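Local coordinates for precorrin-8x Methyl Mutase (Thermus thermophilus, PDB 1V9C), which probably catalyses the methyl-group rearrangement that turns precorrin-8X into hydrogenobyrinate on the way to adenosylcobalamin, at residues B[30-35]-B[201-206]; B[103-108]-B[113-118]; B[172-177]-B[182-187]; B[75-80]-B[90-95]. All coordinates share one frame; numbering follows the deposited sequence.

Contact 1: B[30-35]-B[201-206]. With SO4 (sulfate ion), chain F; SO4 (sulfate ion), chain E.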
# COMPACT_ATOMS: atom_id res chain seq x y z
N TRP B 30 13.09 10.27 -13.44
CA TRP B 30 13.41 8.86 -13.35
C TRP B 30 13.46 8.26 -11.95
O TRP B 30 12.80 7.27 -11.70
CB TRP B 30 14.73 8.54 -14.08
CG TRP B 30 15.00 7.05 -14.12
CD1 TRP B 30 16.12 6.40 -13.65
CD2 TRP B 30 14.11 6.02 -14.57
NE1 TRP B 30 15.96 5.04 -13.78
CE2 TRP B 30 14.74 4.78 -14.34
CE3 TRP B 30 12.83 6.03 -15.14
CZ2 TRP B 30 14.14 3.56 -14.66
CZ3 TRP B 30 12.23 4.81 -15.46
CH2 TRP B 30 12.88 3.59 -15.22
N PRO B 31 14.21 8.88 -11.02
CA PRO B 31 14.29 8.34 -9.65
C PRO B 31 12.92 8.12 -9.04
O PRO B 31 12.75 7.27 -8.17
CB PRO B 31 15.09 9.41 -8.91
CG PRO B 31 15.93 10.03 -9.99
CD PRO B 31 14.93 10.16 -11.10
N VAL B 32 11.93 8.88 -9.49
CA VAL B 32 10.59 8.72 -8.96
C VAL B 32 9.93 7.47 -9.54
O VAL B 32 9.33 6.68 -8.81
CB VAL B 32 9.74 9.97 -9.28
CG1 VAL B 32 8.29 9.74 -8.91
CG2 VAL B 32 10.31 11.17 -8.55
N VAL B 33 10.07 7.29 -10.85
CA VAL B 33 9.45 6.15 -11.52
C VAL B 33 10.10 4.84 -11.10
O VAL B 33 9.41 3.84 -10.95
CB VAL B 33 9.53 6.29 -13.07
CG1 VAL B 33 8.83 5.12 -13.73
CG2 VAL B 33 8.87 7.60 -13.52
N ARG B 34 11.41 4.88 -10.92
CA ARG B 34 12.19 3.73 -10.50
C ARG B 34 11.67 3.26 -9.15
O ARG B 34 11.39 2.08 -8.96
CB ARG B 34 13.67 4.14 -10.36
CG ARG B 34 14.60 3.01 -9.94
CD ARG B 34 15.85 3.54 -9.24
NE ARG B 34 16.78 4.22 -10.13
CZ ARG B 34 17.45 5.33 -9.80
NH1 ARG B 34 17.27 5.87 -8.60
NH2 ARG B 34 18.31 5.87 -10.65
N ARG B 35 11.52 4.20 -8.21
CA ARG B 35 11.04 3.90 -6.87
C ARG B 35 9.63 3.30 -6.89
O ARG B 35 9.33 2.36 -6.17
CB ARG B 35 11.06 5.17 -6.02
CG ARG B 35 10.84 4.90 -4.57
CD ARG B 35 11.95 5.48 -3.76
NE ARG B 35 11.98 4.94 -2.41
CZ ARG B 35 12.96 5.16 -1.55
NH1 ARG B 35 14.00 5.91 -1.89
NH2 ARG B 35 12.92 4.61 -0.35
N ILE B 201 11.67 13.00 -1.31
CA ILE B 201 12.46 13.35 -0.15
C ILE B 201 13.94 13.04 -0.35
O ILE B 201 14.79 13.88 -0.05
CB ILE B 201 11.97 12.60 1.10
CG1 ILE B 201 10.62 13.16 1.54
CG2 ILE B 201 13.00 12.71 2.21
CD1 ILE B 201 10.01 12.46 2.76
N ARG B 202 14.24 11.85 -0.86
CA ARG B 202 15.64 11.46 -1.10
C ARG B 202 16.33 12.39 -2.10
O ARG B 202 17.50 12.71 -1.93
CB ARG B 202 15.71 10.02 -1.60
CG ARG B 202 17.12 9.55 -1.95
CD ARG B 202 17.97 9.43 -0.70
NE ARG B 202 19.33 8.97 -0.99
CZ ARG B 202 19.63 7.80 -1.54
NH1 ARG B 202 18.68 6.94 -1.87
NH2 ARG B 202 20.90 7.48 -1.77
N LEU B 203 15.62 12.80 -3.14
CA LEU B 203 16.19 13.69 -4.15
C LEU B 203 16.46 15.04 -3.51
O LEU B 203 17.47 15.67 -3.78
CB LEU B 203 15.21 13.89 -5.32
CG LEU B 203 15.26 12.96 -6.53
CD1 LEU B 203 14.04 13.21 -7.41
CD2 LEU B 203 16.54 13.22 -7.31
N ALA B 204 15.54 15.47 -2.65
CA ALA B 204 15.67 16.74 -1.97
C ALA B 204 16.85 16.70 -1.03
O ALA B 204 17.68 17.61 -1.01
CB ALA B 204 14.40 17.03 -1.22
N ALA B 205 16.93 15.64 -0.23
CA ALA B 205 18.02 15.47 0.72
C ALA B 205 19.36 15.55 -0.02
O ALA B 205 20.33 16.11 0.48
CB ALA B 205 17.89 14.12 1.42
N ASP B 206 19.39 14.98 -1.22
CA ASP B 206 20.59 14.98 -2.05
C ASP B 206 20.64 16.22 -2.94
O ASP B 206 21.30 16.24 -3.98
CB ASP B 206 20.62 13.70 -2.90
CG ASP B 206 20.70 12.44 -2.05
OD1 ASP B 206 20.77 12.56 -0.81
OD2 ASP B 206 20.69 11.32 -2.62
S SO4 F . 16.07 6.25 0.93
O1 SO4 F . 14.63 6.35 1.22
O2 SO4 F . 16.82 7.20 1.77
O3 SO4 F . 16.30 6.53 -0.49
O4 SO4 F . 16.53 4.88 1.23
S SO4 E . 9.63 2.68 -0.56
O1 SO4 E . 8.45 3.00 0.27
O2 SO4 E . 10.87 2.88 0.22
O3 SO4 E . 9.65 3.57 -1.72
O4 SO4 E . 9.55 1.27 -0.99
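Leu-203 packs against Pro-31 and Val-32 with its two methyls divided between them. CD2 meets the proline ring at CG, 4.2 Å away, while CD1 faces Val-32 CG2 at 4.4 Å. This small patch is the buried, apolar part of the contact. The axes of the two helical segments, 10.8 Å apart at their nearest, run at 143° to each other, and no hydrogen bond links them directly.

One turn further on lies the looser, partly exposed side, where Arg-35 NH1 comes no nearer to Arg-202 than 4.5 Å, at CB, and ions fill in. Arg-35 starts with CG anti to its own nitrogen (chi1 -169°) and then bends at chi2, which carries its guanidinium between two sulfates lying at its edge. NE and NH2 take two oxygens of the chain E ion, with NE to O3 at 2.8 Å, while NH1 and NH2 reach the chain F ion. Arg-202 NH1 holds O3 of the chain F sulfate at 2.8 Å. A leucine in place of Arg-35 would probably cost the chain E sulfate two bonds and cut the ion-mediated link between the helices. His-198 ND1 also bonds sulfate; though the ions probably come from the crystallisation liquor, the cluster is consistent with an anion-binding pocket between two helices.

Contact 2: B[103-108]-B[113-118]; sequences ARAKAT and AEAAVA
Ala-115 points its CB toward the turn of helix holding Arg-104 and Ala-105, as the second arm of a helical hairpin packs back on the first. The axes of the two segments come within 8.7 Å at an angle of 132°, and Ala-105 CA lies just 5.7 Å from Ala-115 CA. Such closeness is possible because the residues facing each other there are alanines.

The methyl of Ala-115 rests on backbone as much as on side chain: its CB is 4.1 Å from Ala-105 N and 4.2 Å from Arg-104 CB. Ala-105 directs its own CB across this approach, so the two methyls, Ala-105 CB and Ala-115 CB, meet at an angle, 4.4 Å apart. Beyond them, Arg-104 runs along the second helix. Its CG lies anti to the carbonyl carbon (chi1 -58°), and the chain stays extended from there to NE, passing Ala-115 and ending beside Ala-118, whose CB also points toward the first helix. The charge is met further along helix 112-122, where Arg-104 NH1 forms a salt bridge with Glu-122 OE2. Val-101, one turn earlier in helix 99-107, adds to the cover over Ala-115. At the far end of the reach, Arg-104 NH1 stands 4.3 Å from Ala-118 C, which lies oblique to the guanidinium plane.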
# COMPACT_ATOMS: atom_id res chain seq x y z
N ALA B 103 -16.49 14.11 11.35
CA ALA B 103 -17.54 14.72 12.15
C ALA B 103 -18.46 15.54 11.25
O ALA B 103 -19.68 15.39 11.27
CB ALA B 103 -16.93 15.60 13.23
N ARG B 104 -17.85 16.42 10.46
CA ARG B 104 -18.62 17.24 9.54
C ARG B 104 -19.36 16.30 8.59
O ARG B 104 -20.55 16.45 8.35
CB ARG B 104 -17.70 18.15 8.73
CG ARG B 104 -16.84 19.08 9.57
CD ARG B 104 -16.07 20.05 8.68
NE ARG B 104 -15.34 21.05 9.44
CZ ARG B 104 -14.77 22.13 8.90
NH1 ARG B 104 -14.86 22.34 7.59
NH2 ARG B 104 -14.11 23.00 9.67
N ALA B 105 -18.62 15.33 8.06
CA ALA B 105 -19.18 14.35 7.13
C ALA B 105 -20.52 13.80 7.63
O ALA B 105 -21.55 13.98 6.98
CB ALA B 105 -18.19 13.22 6.92
N LYS B 106 -20.49 13.12 8.78
CA LYS B 106 -21.71 12.55 9.35
C LYS B 106 -22.82 13.59 9.46
O LYS B 106 -23.96 13.34 9.05
CB LYS B 106 -21.43 11.97 10.74
CG LYS B 106 -22.69 11.41 11.42
CD LYS B 106 -22.47 11.11 12.90
CE LYS B 106 -23.80 10.76 13.58
NZ LYS B 106 -23.66 10.57 15.05
N ALA B 107 -22.48 14.75 10.02
CA ALA B 107 -23.43 15.84 10.19
C ALA B 107 -24.33 15.97 8.97
O ALA B 107 -25.45 15.46 8.96
CB ALA B 107 -22.68 17.15 10.43
N THR B 108 -23.83 16.64 7.94
CA THR B 108 -24.58 16.83 6.70
C THR B 108 -24.47 15.60 5.80
O THR B 108 -25.32 14.71 5.85
CB THR B 108 -24.07 18.07 5.94
OG1 THR B 108 -22.75 18.41 6.38
CG2 THR B 108 -24.99 19.25 6.17
N ALA B 113 -15.23 13.07 1.43
CA ALA B 113 -14.15 13.58 0.59
C ALA B 113 -14.31 15.08 0.42
O ALA B 113 -13.34 15.80 0.20
CB ALA B 113 -14.18 12.89 -0.77
N GLU B 114 -15.55 15.54 0.52
CA GLU B 114 -15.86 16.96 0.39
C GLU B 114 -15.47 17.64 1.69
O GLU B 114 -14.83 18.69 1.69
CB GLU B 114 -17.35 17.16 0.11
CG GLU B 114 -17.77 16.76 -1.30
CD GLU B 114 -17.18 17.68 -2.37
OE1 GLU B 114 -17.41 17.42 -3.57
OE2 GLU B 114 -16.48 18.65 -2.01
N ALA B 115 -15.87 17.04 2.80
CA ALA B 115 -15.55 17.57 4.11
C ALA B 115 -14.05 17.73 4.21
O ALA B 115 -13.55 18.74 4.71
CB ALA B 115 -16.06 16.63 5.20
N ALA B 116 -13.32 16.72 3.73
CA ALA B 116 -11.86 16.72 3.78
C ALA B 116 -11.24 17.95 3.12
O ALA B 116 -10.46 18.67 3.74
CB ALA B 116 -11.32 15.45 3.13
N VAL B 117 -11.59 18.20 1.86
CA VAL B 117 -11.06 19.36 1.14
C VAL B 117 -11.54 20.65 1.81
O VAL B 117 -10.73 21.50 2.20
CB VAL B 117 -11.52 19.38 -0.33
CG1 VAL B 117 -10.83 20.52 -1.06
CG2 VAL B 117 -11.22 18.06 -0.99
N ALA B 118 -12.85 20.79 1.93
CA ALA B 118 -13.46 21.96 2.55
C ALA B 118 -12.75 22.25 3.86
O ALA B 118 -12.36 23.38 4.14
CB ALA B 118 -14.94 21.72 2.81

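Contact 3: B[172-177]-B[182-187]; sequences ALMEAP and VTEGRK
Thr-183 OG1 donates a 2.8 Å hydrogen bond to Lys-187 O, closing the bend in which Glu-184 turns its carboxylate toward Met-174. The donor sits 25° out of the carbonyl plane. Gly-185, at a positive phi, occupies backbone angles that would jam a CB against the preceding carbonyl oxygen. From helix 166-174, Lys-170 NZ bonds both Thr-183 O and Gly-185 O.

Across the contact, the polar meeting is sulfur against oxygen: Met-174 SD lies 3.2 Å from Glu-184 OE1, about van der Waals contact, and the same oxygen is 3.5 Å from Met-174 CE. Glu-184 bends at chi2 to bring OE1 here, and its other oxygen, OE2, is salt-bridged to Arg-50 on the neighbouring strand 49-51, which limits how the carboxylate can turn.

Nearer the strand, at Val-182, the contact is apolar. Val-182 CG2 is wedged between Leu-173 CD2, at a snug 3.5 Å, and Met-174 CG at 3.9 Å. Leu-173 and Val-182 run alongside each other, pointing opposite ways, whereas Met-174 lies nearly at right angles across the valine. A serine in place of Met-174 would stop short of both partners, and is likely to open a gap beside Val-182 and leave Glu-184 OE1 without its thioether neighbour. Trp-180 also touches Leu-173 and Met-174 from the strand. The end of helix 166-174 thus packs on strand 180-183, the second strand of a beta-alpha-beta unit begun by strand 155-158.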
# COMPACT_ATOMS: atom_id res chain seq x y z
N ALA B 172 -9.27 15.26 -14.80
CA ALA B 172 -9.55 16.53 -14.15
C ALA B 172 -8.29 17.12 -13.53
O ALA B 172 -8.20 18.34 -13.33
CB ALA B 172 -10.60 16.34 -13.09
N LEU B 173 -7.32 16.26 -13.21
CA LEU B 173 -6.08 16.74 -12.61
C LEU B 173 -5.04 17.13 -13.66
O LEU B 173 -4.37 18.16 -13.54
CB LEU B 173 -5.50 15.66 -11.69
CG LEU B 173 -4.12 15.96 -11.08
CD1 LEU B 173 -4.23 17.18 -10.16
CD2 LEU B 173 -3.64 14.74 -10.30
N MET B 174 -4.92 16.31 -14.70
CA MET B 174 -3.96 16.56 -15.77
C MET B 174 -4.26 17.74 -16.70
O MET B 174 -3.52 17.98 -17.65
CB MET B 174 -3.81 15.31 -16.62
CG MET B 174 -3.14 14.16 -15.92
SD MET B 174 -3.06 12.79 -17.03
CE MET B 174 -4.73 12.19 -16.92
N GLU B 175 -5.34 18.46 -16.42
CA GLU B 175 -5.73 19.62 -17.23
C GLU B 175 -5.93 20.81 -16.29
O GLU B 175 -6.57 21.80 -16.63
CB GLU B 175 -7.03 19.32 -17.99
CG GLU B 175 -6.91 18.09 -18.90
CD GLU B 175 -8.22 17.71 -19.58
OE1 GLU B 175 -9.22 17.49 -18.87
OE2 GLU B 175 -8.24 17.62 -20.83
N ALA B 176 -5.36 20.68 -15.09
CA ALA B 176 -5.47 21.71 -14.06
C ALA B 176 -4.20 22.56 -13.95
O ALA B 176 -3.13 22.17 -14.44
CB ALA B 176 -5.77 21.05 -12.73
N PRO B 177 -4.31 23.74 -13.31
CA PRO B 177 -3.26 24.74 -13.07
C PRO B 177 -2.39 24.51 -11.83
O PRO B 177 -2.18 25.43 -11.04
CB PRO B 177 -4.05 26.03 -12.95
CG PRO B 177 -5.20 25.58 -12.16
CD PRO B 177 -5.61 24.30 -12.88
N VAL B 182 0.97 11.76 -12.18
CA VAL B 182 -0.14 10.86 -12.30
C VAL B 182 0.24 9.47 -12.81
O VAL B 182 1.22 9.33 -13.54
CB VAL B 182 -1.20 11.49 -13.27
CG1 VAL B 182 -2.13 10.44 -13.81
CG2 VAL B 182 -2.01 12.54 -12.54
N THR B 183 -0.52 8.46 -12.41
CA THR B 183 -0.32 7.10 -12.91
C THR B 183 -1.53 6.91 -13.81
O THR B 183 -2.66 6.73 -13.34
CB THR B 183 -0.32 6.02 -11.78
OG1 THR B 183 -1.51 6.13 -10.98
CG2 THR B 183 0.91 6.16 -10.90
N GLU B 184 -1.30 6.98 -15.11
CA GLU B 184 -2.34 6.85 -16.12
C GLU B 184 -3.11 5.54 -15.98
O GLU B 184 -2.52 4.50 -15.67
CB GLU B 184 -1.71 6.91 -17.52
CG GLU B 184 -0.80 8.11 -17.76
CD GLU B 184 -1.45 9.19 -18.59
OE1 GLU B 184 -2.35 9.89 -18.08
OE2 GLU B 184 -1.06 9.34 -19.77
N GLY B 185 -4.42 5.59 -16.19
CA GLY B 185 -5.22 4.39 -16.12
C GLY B 185 -5.90 4.11 -14.80
O GLY B 185 -6.18 5.04 -14.02
N ARG B 186 -6.18 2.83 -14.55
CA ARG B 186 -6.85 2.41 -13.32
C ARG B 186 -5.87 2.06 -12.20
O ARG B 186 -6.27 1.93 -11.05
CB ARG B 186 -7.75 1.20 -13.59
CG ARG B 186 -8.55 1.34 -14.86
CD ARG B 186 -9.93 0.78 -14.73
NE ARG B 186 -10.90 1.85 -14.91
CZ ARG B 186 -12.20 1.67 -15.11
NH1 ARG B 186 -12.70 0.44 -15.15
NH2 ARG B 186 -13.00 2.71 -15.28
N LYS B 187 -4.60 1.93 -12.55
CA LYS B 187 -3.57 1.59 -11.58
C LYS B 187 -3.10 2.76 -10.75
O LYS B 187 -3.13 3.90 -11.21
CB LYS B 187 -2.36 0.96 -12.25
CG LYS B 187 -2.61 -0.43 -12.77
CD LYS B 187 -1.32 -1.10 -13.19
CE LYS B 187 -1.60 -2.55 -13.50
NZ LYS B 187 -0.34 -3.31 -13.68

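Contact 4: B[75-80]-B[90-95]; sequences MIACGL and NEVVEL
Val-92 makes most of the apolar contact, meeting Ala-77 with one methyl and Leu-80 with the other. CG1 stands anti to the valine nitrogen (chi1 -174°) and lies over the helix at Ala-77, 4.1 Å from both its CA and its CB. CG2 meets Leu-80 CD1 at 4.0 Å, the two side chains crossing at a slant. Next along the strand on the same side, Glu-94 contributes only its aliphatic base, with its CB 4.4 Å from Ala-77 CB.

Backbone hydrogen bonds do not join the segments: the helix is bonded within itself, the strand to 69-71. Leu-80 N still bonds Ile-76 O at 3.1 Å, although Leu-80 itself has left helical angles. Strand 92-94 is one of the two edge strands of the doubly wound alpha/beta sheet within this chain, parallel to its neighbour 69-71, and helix 74-79 belongs to the crossover between these two strands.

The covalent link leaves the contact. Cys-78 points away from the strand, its CG-equivalent SG set beside the carbonyl-opposed flank of the residue (chi1 -65°), and this SG forms a disulfide with Cys-78 SG of the second subunit.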
# COMPACT_ATOMS: atom_id res chain seq x y z
N MET B 75 -2.93 4.32 5.25
CA MET B 75 -1.83 3.49 4.75
C MET B 75 -0.70 4.38 4.25
O MET B 75 0.48 4.10 4.47
CB MET B 75 -2.29 2.56 3.61
CG MET B 75 -3.05 1.34 4.08
SD MET B 75 -3.22 0.07 2.81
CE MET B 75 -1.66 -0.76 2.91
N ILE B 76 -1.06 5.46 3.57
CA ILE B 76 -0.06 6.40 3.09
C ILE B 76 0.63 7.09 4.27
O ILE B 76 1.86 7.18 4.33
CB ILE B 76 -0.70 7.48 2.18
CG1 ILE B 76 -1.18 6.81 0.89
CG2 ILE B 76 0.26 8.62 1.92
CD1 ILE B 76 -1.85 7.75 -0.09
N ALA B 77 -0.18 7.56 5.22
CA ALA B 77 0.35 8.24 6.40
C ALA B 77 1.32 7.33 7.13
O ALA B 77 2.43 7.74 7.45
CB ALA B 77 -0.77 8.65 7.33
N CYS B 78 0.91 6.09 7.38
CA CYS B 78 1.76 5.16 8.10
C CYS B 78 2.86 4.59 7.23
O CYS B 78 3.95 4.28 7.71
CB CYS B 78 0.94 4.02 8.71
SG CYS B 78 -0.24 4.52 10.01
N GLY B 79 2.58 4.45 5.93
CA GLY B 79 3.59 3.93 5.04
C GLY B 79 4.84 4.79 5.04
O GLY B 79 5.96 4.29 4.96
N LEU B 80 4.66 6.10 5.15
CA LEU B 80 5.81 6.99 5.15
C LEU B 80 6.80 6.64 6.27
O LEU B 80 6.41 6.19 7.34
CB LEU B 80 5.36 8.43 5.25
CG LEU B 80 4.57 8.81 4.00
CD1 LEU B 80 3.74 10.03 4.27
CD2 LEU B 80 5.52 9.02 2.85
N ASN B 90 8.43 17.27 7.41
CA ASN B 90 7.21 17.51 6.63
C ASN B 90 6.02 16.85 7.33
O ASN B 90 5.86 15.63 7.30
CB ASN B 90 7.35 16.96 5.21
CG ASN B 90 8.53 17.55 4.47
OD1 ASN B 90 9.65 17.06 4.57
ND2 ASN B 90 8.27 18.62 3.73
N GLU B 91 5.20 17.67 7.97
CA GLU B 91 4.04 17.17 8.69
C GLU B 91 3.09 16.43 7.76
O GLU B 91 2.85 16.86 6.65
CB GLU B 91 3.27 18.30 9.36
CG GLU B 91 2.00 17.85 10.04
CD GLU B 91 1.24 18.99 10.73
OE1 GLU B 91 0.24 18.72 11.42
OE2 GLU B 91 1.64 20.16 10.56
N VAL B 92 2.56 15.31 8.24
CA VAL B 92 1.63 14.52 7.46
C VAL B 92 0.24 14.67 8.04
O VAL B 92 0.04 14.55 9.24
CB VAL B 92 1.97 13.01 7.47
CG1 VAL B 92 1.04 12.28 6.51
CG2 VAL B 92 3.44 12.79 7.08
N VAL B 93 -0.74 14.94 7.19
CA VAL B 93 -2.11 15.06 7.65
C VAL B 93 -3.03 14.16 6.83
O VAL B 93 -3.15 14.30 5.62
CB VAL B 93 -2.60 16.51 7.56
CG1 VAL B 93 -4.08 16.58 7.91
CG2 VAL B 93 -1.80 17.37 8.52
N GLU B 94 -3.65 13.20 7.53
CA GLU B 94 -4.58 12.27 6.93
C GLU B 94 -5.97 12.90 7.03
O GLU B 94 -6.57 12.95 8.11
CB GLU B 94 -4.52 10.93 7.68
CG GLU B 94 -5.78 10.06 7.59
CD GLU B 94 -6.19 9.72 6.18
OE1 GLU B 94 -7.21 9.02 6.00
OE2 GLU B 94 -5.50 10.17 5.23
N LEU B 95 -6.48 13.37 5.90
CA LEU B 95 -7.77 14.04 5.85
C LEU B 95 -9.04 13.19 5.95
O LEU B 95 -9.87 13.42 6.83
CB LEU B 95 -7.84 14.92 4.60
CG LEU B 95 -6.79 16.04 4.51
CD1 LEU B 95 -6.92 16.78 3.18
CD2 LEU B 95 -6.98 17.01 5.66

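Contact 1 joins helices from near the two ends of the chain, 30-40 and 190-205, and so closes a long loop in which the other three are nested. Within it they follow in series: contact 4, contact 2, then contact 3. Contacts 3 and 4 reach the same mixed sheet through strands 180-183 and 92-94, with centres 21 Å apart, and both touch the second subunit. Contacts 4 and 2 meet directly where Leu-95 CB packs on Ala-116 CB, 3.8 Å away, tying the edge strand to the helical hairpin. Contact 2 lies across the chain's centre from contact 1, their centres 34 Å apart, so the set spans the subunit from hairpin to sulfate site.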